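PDB 5OJ3: photosystem II stability/assembly factor HCF136 from Cyanidioschyzon merolae, which is probably essential for photosystem II biogenesis, being required for assembly of an early intermediate that includes D2 and cytochrome b559. Local coordinates for residues L245-T257 with F292-P305. Numbering follows the deposited sequence.
Sequences LVRETIDATLNRT and FFLTWVPGSDFWTP
V246 lies over one face of the W296 indole, its CG2 4.1 Å from the centroid of the five-membered ring, a CH-pi contact. P298 N sits over the opposite face. The L245 and W296 side chains cross at about a right angle, with L245 CD1 3.8 Å from W296 CH2. W296 NE1 donates to S300 O at 2.8 Å, from above the carbonyl plane, across the V297-S300 type II turn. A serine in place of W296 would probably leave V246 and L245 without their apolar platform and S300 O without this donor.

I250 CD1 makes a CH-pi contact over one face of W303. With I250 CG1 anti to the carbonyl carbon (chi1 -71°), I250 CD1 lies 4.0 Å from the centroid of the W303 five-membered ring. W296 CB lies over the other face. I250 CD1 also meets L294 CD1 tip to tip. Between V246 and I250 in the chain, E248 N donates to D301 O at 3.2 Å.

R256 NH2 stands over one face of F302, a cation-pi contact with R256 CZ 4.9 Å from the F302 ring centroid. The same NH2 forms a salt bridge with E248 OE1.

L254 CD2 meets F292 CZ at 3.8 Å, and I262 of helix 262-265 touches both residues. The contact thus lays helix 250-254 and its leading loop against strands 292-296 and 304-307 of the next sheet in this seven-bladed beta-propeller. I232 of strand 232-235, in the preceding blade, touches V246, W296 and W303.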
loop_
_atom_site.group_PDB
_atom_site.type_symbol
_atom_site.label_atom_id
_atom_site.label_comp_id
_atom_site.label_asym_id
_atom_site.label_seq_id
_atom_site.Cartn_x
_atom_site.Cartn_y
_atom_site.Cartn_z
ATOM N N LEU A 245 -13.182 14.228 5.144
ATOM C CA LEU A 245 -13.682 14.138 3.782
ATOM C C LEU A 245 -14.903 13.244 3.636
ATOM O O LEU A 245 -15.657 13.411 2.673
ATOM C CB LEU A 245 -12.579 13.625 2.841
ATOM C CG LEU A 245 -11.464 14.602 2.463
ATOM C CD1 LEU A 245 -10.602 14.022 1.353
ATOM C CD2 LEU A 245 -12.039 15.945 2.048
ATOM N N VAL A 246 -15.119 12.312 4.559
ATOM C CA VAL A 246 -16.202 11.340 4.470
ATOM C C VAL A 246 -17.169 11.614 5.613
ATOM O O VAL A 246 -16.835 11.405 6.786
ATOM C CB VAL A 246 -15.678 9.899 4.517
ATOM C CG1 VAL A 246 -16.692 8.949 3.912
ATOM C CG2 VAL A 246 -14.346 9.797 3.785
ATOM N N ARG A 247 -18.371 12.087 5.271
ATOM C CA ARG A 247 -19.380 12.361 6.290
ATOM C C ARG A 247 -19.772 11.096 7.041
ATOM O O ARG A 247 -19.987 11.128 8.259
ATOM C CB ARG A 247 -20.622 12.985 5.649
ATOM C CG ARG A 247 -20.485 14.437 5.238
ATOM C CD ARG A 247 -21.786 14.938 4.633
ATOM N NE ARG A 247 -22.834 15.089 5.639
ATOM C CZ ARG A 247 -23.411 16.245 5.950
ATOM N NH1 ARG A 247 -23.047 17.356 5.327
ATOM N NH2 ARG A 247 -24.355 16.290 6.882
ATOM N N GLU A 248 -19.860 9.971 6.335
ATOM C CA GLU A 248 -20.508 8.767 6.838
ATOM C C GLU A 248 -19.464 7.710 7.175
ATOM O O GLU A 248 -18.659 7.331 6.317
ATOM C CB GLU A 248 -21.502 8.227 5.809
ATOM C CG GLU A 248 -22.658 7.458 6.414
ATOM C CD GLU A 248 -23.670 7.026 5.376
ATOM O OE1 GLU A 248 -23.356 7.104 4.170
ATOM O OE2 GLU A 248 -24.780 6.607 5.766
ATOM N N THR A 249 -19.489 7.235 8.417
ATOM C CA THR A 249 -18.623 6.141 8.825
ATOM C C THR A 249 -19.016 4.859 8.093
ATOM O O THR A 249 -20.142 4.705 7.612
ATOM C CB THR A 249 -18.693 5.936 10.338
ATOM O OG1 THR A 249 -19.879 5.204 10.673
ATOM C CG2 THR A 249 -18.720 7.284 11.051
ATOM N N ILE A 250 -18.059 3.933 8.002
ATOM C CA ILE A 250 -18.259 2.733 7.192
ATOM C C ILE A 250 -19.381 1.876 7.765
ATOM O O ILE A 250 -20.241 1.379 7.026
ATOM C CB ILE A 250 -16.940 1.948 7.071
ATOM C CG1 ILE A 250 -15.963 2.701 6.164
ATOM C CG2 ILE A 250 -17.193 0.549 6.535
ATOM C CD1 ILE A 250 -14.587 2.078 6.094
ATOM N N ASP A 251 -19.404 1.698 9.089
ATOM C CA ASP A 251 -20.470 0.911 9.699
ATOM C C ASP A 251 -21.819 1.613 9.626
ATOM O O ASP A 251 -22.853 0.954 9.768
ATOM C CB ASP A 251 -20.129 0.580 11.151
ATOM C CG ASP A 251 -18.983 -0.405 11.269
ATOM O OD1 ASP A 251 -17.891 -0.098 10.752
ATOM O OD2 ASP A 251 -19.171 -1.483 11.876
ATOM N N ALA A 252 -21.840 2.928 9.400
ATOM C CA ALA A 252 -23.106 3.591 9.110
ATOM C C ALA A 252 -23.643 3.163 7.750
ATOM O O ALA A 252 -24.855 2.983 7.582
ATOM C CB ALA A 252 -22.940 5.108 9.172
ATOM N N THR A 253 -22.754 2.994 6.768
ATOM C CA THR A 253 -23.178 2.537 5.450
ATOM C C THR A 253 -23.328 1.021 5.406
ATOM O O THR A 253 -24.198 0.505 4.698
ATOM C CB THR A 253 -22.189 2.995 4.378
ATOM O OG1 THR A 253 -21.128 2.040 4.264
ATOM C CG2 THR A 253 -21.604 4.348 4.740
ATOM N N LEU A 254 -22.486 0.290 6.145
ATOM C CA LEU A 254 -22.656 -1.158 6.213
ATOM C C LEU A 254 -24.003 -1.526 6.820
ATOM O O LEU A 254 -24.578 -2.562 6.473
ATOM C CB LEU A 254 -21.517 -1.795 7.006
ATOM C CG LEU A 254 -20.177 -1.899 6.274
ATOM C CD1 LEU A 254 -19.149 -2.607 7.137
ATOM C CD2 LEU A 254 -20.343 -2.610 4.938
ATOM N N ASN A 255 -24.531 -0.684 7.701
ATOM C CA ASN A 255 -25.889 -0.833 8.215
ATOM C C ASN A 255 -26.950 -0.404 7.203
ATOM O O ASN A 255 -28.130 -0.245 7.551
ATOM C CB ASN A 255 -26.049 -0.027 9.504
ATOM C CG ASN A 255 -27.197 -0.521 10.359
ATOM O OD1 ASN A 255 -27.471 -1.721 10.422
ATOM N ND2 ASN A 255 -27.893 0.406 11.005
ATOM N N ARG A 256 -26.537 -0.213 5.951
ATOM C CA ARG A 256 -27.399 0.320 4.912
ATOM C C ARG A 256 -27.316 -0.481 3.616
ATOM O O ARG A 256 -27.970 -0.113 2.636
ATOM C CB ARG A 256 -27.034 1.799 4.656
ATOM C CG ARG A 256 -28.011 2.616 3.824
ATOM C CD ARG A 256 -27.774 4.111 4.001
ATOM N NE ARG A 256 -26.369 4.485 3.839
ATOM C CZ ARG A 256 -25.771 4.698 2.670
ATOM N NH1 ARG A 256 -26.448 4.574 1.537
ATOM N NH2 ARG A 256 -24.489 5.036 2.636
ATOM N N THR A 257 -26.559 -1.573 3.584
ATOM C CA THR A 257 -26.319 -2.292 2.342
ATOM C C THR A 257 -27.180 -3.546 2.243
ATOM O O THR A 257 -27.566 -4.143 3.253
ATOM C CB THR A 257 -24.845 -2.664 2.205
ATOM O OG1 THR A 257 -24.460 -3.520 3.288
ATOM C CG2 THR A 257 -23.996 -1.415 2.227
ATOM N N PHE A 292 -15.392 -8.570 1.978
ATOM C CA PHE A 292 -15.710 -7.743 0.822
ATOM C C PHE A 292 -14.538 -6.786 0.640
ATOM O O PHE A 292 -13.461 -6.994 1.207
ATOM C CB PHE A 292 -17.045 -7.016 1.023
ATOM C CG PHE A 292 -17.086 -6.166 2.258
ATOM C CD1 PHE A 292 -17.408 -6.714 3.484
ATOM C CD2 PHE A 292 -16.799 -4.813 2.194
ATOM C CE1 PHE A 292 -17.432 -5.934 4.617
ATOM C CE2 PHE A 292 -16.829 -4.031 3.331
ATOM C CZ PHE A 292 -17.149 -4.595 4.543
ATOM N N PHE A 293 -14.725 -5.747 -0.168
ATOM C CA PHE A 293 -13.750 -4.666 -0.214
ATOM C C PHE A 293 -14.487 -3.342 -0.367
ATOM O O PHE A 293 -15.684 -3.299 -0.669
ATOM C CB PHE A 293 -12.704 -4.889 -1.319
ATOM C CG PHE A 293 -13.254 -4.849 -2.715
ATOM C CD1 PHE A 293 -13.843 -5.972 -3.274
ATOM C CD2 PHE A 293 -13.141 -3.705 -3.488
ATOM C CE1 PHE A 293 -14.337 -5.944 -4.566
ATOM C CE2 PHE A 293 -13.631 -3.673 -4.780
ATOM C CZ PHE A 293 -14.229 -4.794 -5.319
ATOM N N LEU A 294 -13.753 -2.252 -0.150
ATOM C CA LEU A 294 -14.328 -0.917 -0.082
ATOM C C LEU A 294 -13.528 0.036 -0.954
ATOM O O LEU A 294 -12.309 -0.102 -1.101
ATOM C CB LEU A 294 -14.360 -0.388 1.360
ATOM C CG LEU A 294 -15.228 -1.138 2.369
ATOM C CD1 LEU A 294 -14.550 -1.209 3.727
ATOM C CD2 LEU A 294 -16.588 -0.470 2.485
ATOM N N THR A 295 -14.226 1.014 -1.528
ATOM C CA THR A 295 -13.596 2.041 -2.342
ATOM C C THR A 295 -14.182 3.399 -1.987
ATOM O O THR A 295 -15.310 3.506 -1.498
ATOM C CB THR A 295 -13.782 1.793 -3.849
ATOM O OG1 THR A 295 -15.157 1.992 -4.202
ATOM C CG2 THR A 295 -13.351 0.383 -4.236
ATOM N N TRP A 296 -13.396 4.441 -2.247
ATOM C CA TRP A 296 -13.835 5.817 -2.069
ATOM C C TRP A 296 -13.234 6.661 -3.181
ATOM O O TRP A 296 -12.015 6.655 -3.375
ATOM C CB TRP A 296 -13.417 6.377 -0.705
ATOM C CG TRP A 296 -13.947 7.757 -0.437
ATOM C CD1 TRP A 296 -15.185 8.083 0.038
ATOM C CD2 TRP A 296 -13.267 8.999 -0.663
ATOM N NE1 TRP A 296 -15.312 9.447 0.140
ATOM C CE2 TRP A 296 -14.149 10.032 -0.286
ATOM C CE3 TRP A 296 -11.997 9.336 -1.141
ATOM C CZ2 TRP A 296 -13.799 11.380 -0.371
ATOM C CZ3 TRP A 296 -11.652 10.672 -1.224
ATOM C CH2 TRP A 296 -12.549 11.678 -0.839
ATOM N N VAL A 297 -14.086 7.380 -3.905
ATOM C CA VAL A 297 -13.623 8.313 -4.928
ATOM C C VAL A 297 -13.938 9.717 -4.421
ATOM O O VAL A 297 -14.926 9.900 -3.693
ATOM C CB VAL A 297 -14.259 8.026 -6.298
ATOM C CG1 VAL A 297 -14.263 6.526 -6.579
ATOM C CG2 VAL A 297 -15.652 8.611 -6.388
ATOM N N PRO A 298 -13.103 10.712 -4.724
ATOM C CA PRO A 298 -13.336 12.065 -4.205
ATOM C C PRO A 298 -14.748 12.560 -4.483
ATOM O O PRO A 298 -15.329 12.290 -5.535
ATOM C CB PRO A 298 -12.293 12.905 -4.945
ATOM C CG PRO A 298 -11.176 11.954 -5.201
ATOM C CD PRO A 298 -11.828 10.615 -5.456
ATOM N N GLY A 299 -15.309 13.277 -3.507
ATOM C CA GLY A 299 -16.628 13.849 -3.621
ATOM C C GLY A 299 -17.753 13.011 -3.049
ATOM O O GLY A 299 -18.808 13.564 -2.719
ATOM N N SER A 300 -17.565 11.704 -2.911
ATOM C CA SER A 300 -18.615 10.867 -2.354
ATOM C C SER A 300 -18.584 10.916 -0.832
ATOM O O SER A 300 -17.525 11.046 -0.211
ATOM C CB SER A 300 -18.472 9.421 -2.834
ATOM O OG SER A 300 -17.220 8.875 -2.461
ATOM N N ASP A 301 -19.765 10.800 -0.234
ATOM C CA ASP A 301 -19.938 10.966 1.201
ATOM C C ASP A 301 -19.720 9.676 1.977
ATOM O O ASP A 301 -19.908 9.664 3.197
ATOM C CB ASP A 301 -21.335 11.520 1.501
ATOM C CG ASP A 301 -21.520 12.937 0.998
ATOM O OD1 ASP A 301 -20.648 13.787 1.285
ATOM O OD2 ASP A 301 -22.531 13.203 0.315
ATOM N N PHE A 302 -19.341 8.595 1.305
ATOM C CA PHE A 302 -19.194 7.315 1.974
ATOM C C PHE A 302 -18.330 6.393 1.128
ATOM O O PHE A 302 -18.237 6.557 -0.092
ATOM C CB PHE A 302 -20.573 6.687 2.221
ATOM C CG PHE A 302 -21.431 6.585 0.978
ATOM C CD1 PHE A 302 -22.442 7.500 0.738
ATOM C CD2 PHE A 302 -21.181 5.606 0.024
ATOM C CE1 PHE A 302 -23.215 7.416 -0.408
ATOM C CE2 PHE A 302 -21.955 5.517 -1.119
ATOM C CZ PHE A 302 -22.969 6.424 -1.336
ATOM N N TRP A 303 -17.690 5.432 1.790
ATOM C CA TRP A 303 -17.090 4.329 1.058
ATOM C C TRP A 303 -18.195 3.508 0.404
ATOM O O TRP A 303 -19.297 3.368 0.943
ATOM C CB TRP A 303 -16.255 3.433 1.976
ATOM C CG TRP A 303 -14.987 4.037 2.511
ATOM C CD1 TRP A 303 -14.870 4.940 3.528
ATOM C CD2 TRP A 303 -13.650 3.746 2.078
ATOM N NE1 TRP A 303 -13.545 5.241 3.743
ATOM C CE2 TRP A 303 -12.777 4.521 2.866
ATOM C CE3 TRP A 303 -13.110 2.909 1.097
ATOM C CZ2 TRP A 303 -11.393 4.486 2.701
ATOM C CZ3 TRP A 303 -11.736 2.877 0.933
ATOM C CH2 TRP A 303 -10.894 3.658 1.732
ATOM N N THR A 304 -17.890 2.947 -0.759
ATOM C CA THR A 304 -18.846 2.099 -1.445
ATOM C C THR A 304 -18.423 0.653 -1.262
ATOM O O THR A 304 -17.287 0.303 -1.616
ATOM C CB THR A 304 -18.920 2.453 -2.927
ATOM O OG1 THR A 304 -19.264 3.838 -3.069
ATOM C CG2 THR A 304 -19.983 1.613 -3.623
ATOM N N PRO A 305 -19.273 -0.207 -0.701
ATOM C CA PRO A 305 -18.888 -1.609 -0.496
ATOM C C PRO A 305 -19.255 -2.495 -1.677
ATOM O O PRO A 305 -20.298 -2.337 -2.313
ATOM C CB PRO A 305 -19.689 -1.999 0.754
ATOM C CG PRO A 305 -20.901 -1.132 0.701
ATOM C CD PRO A 305 -20.569 0.114 -0.080
#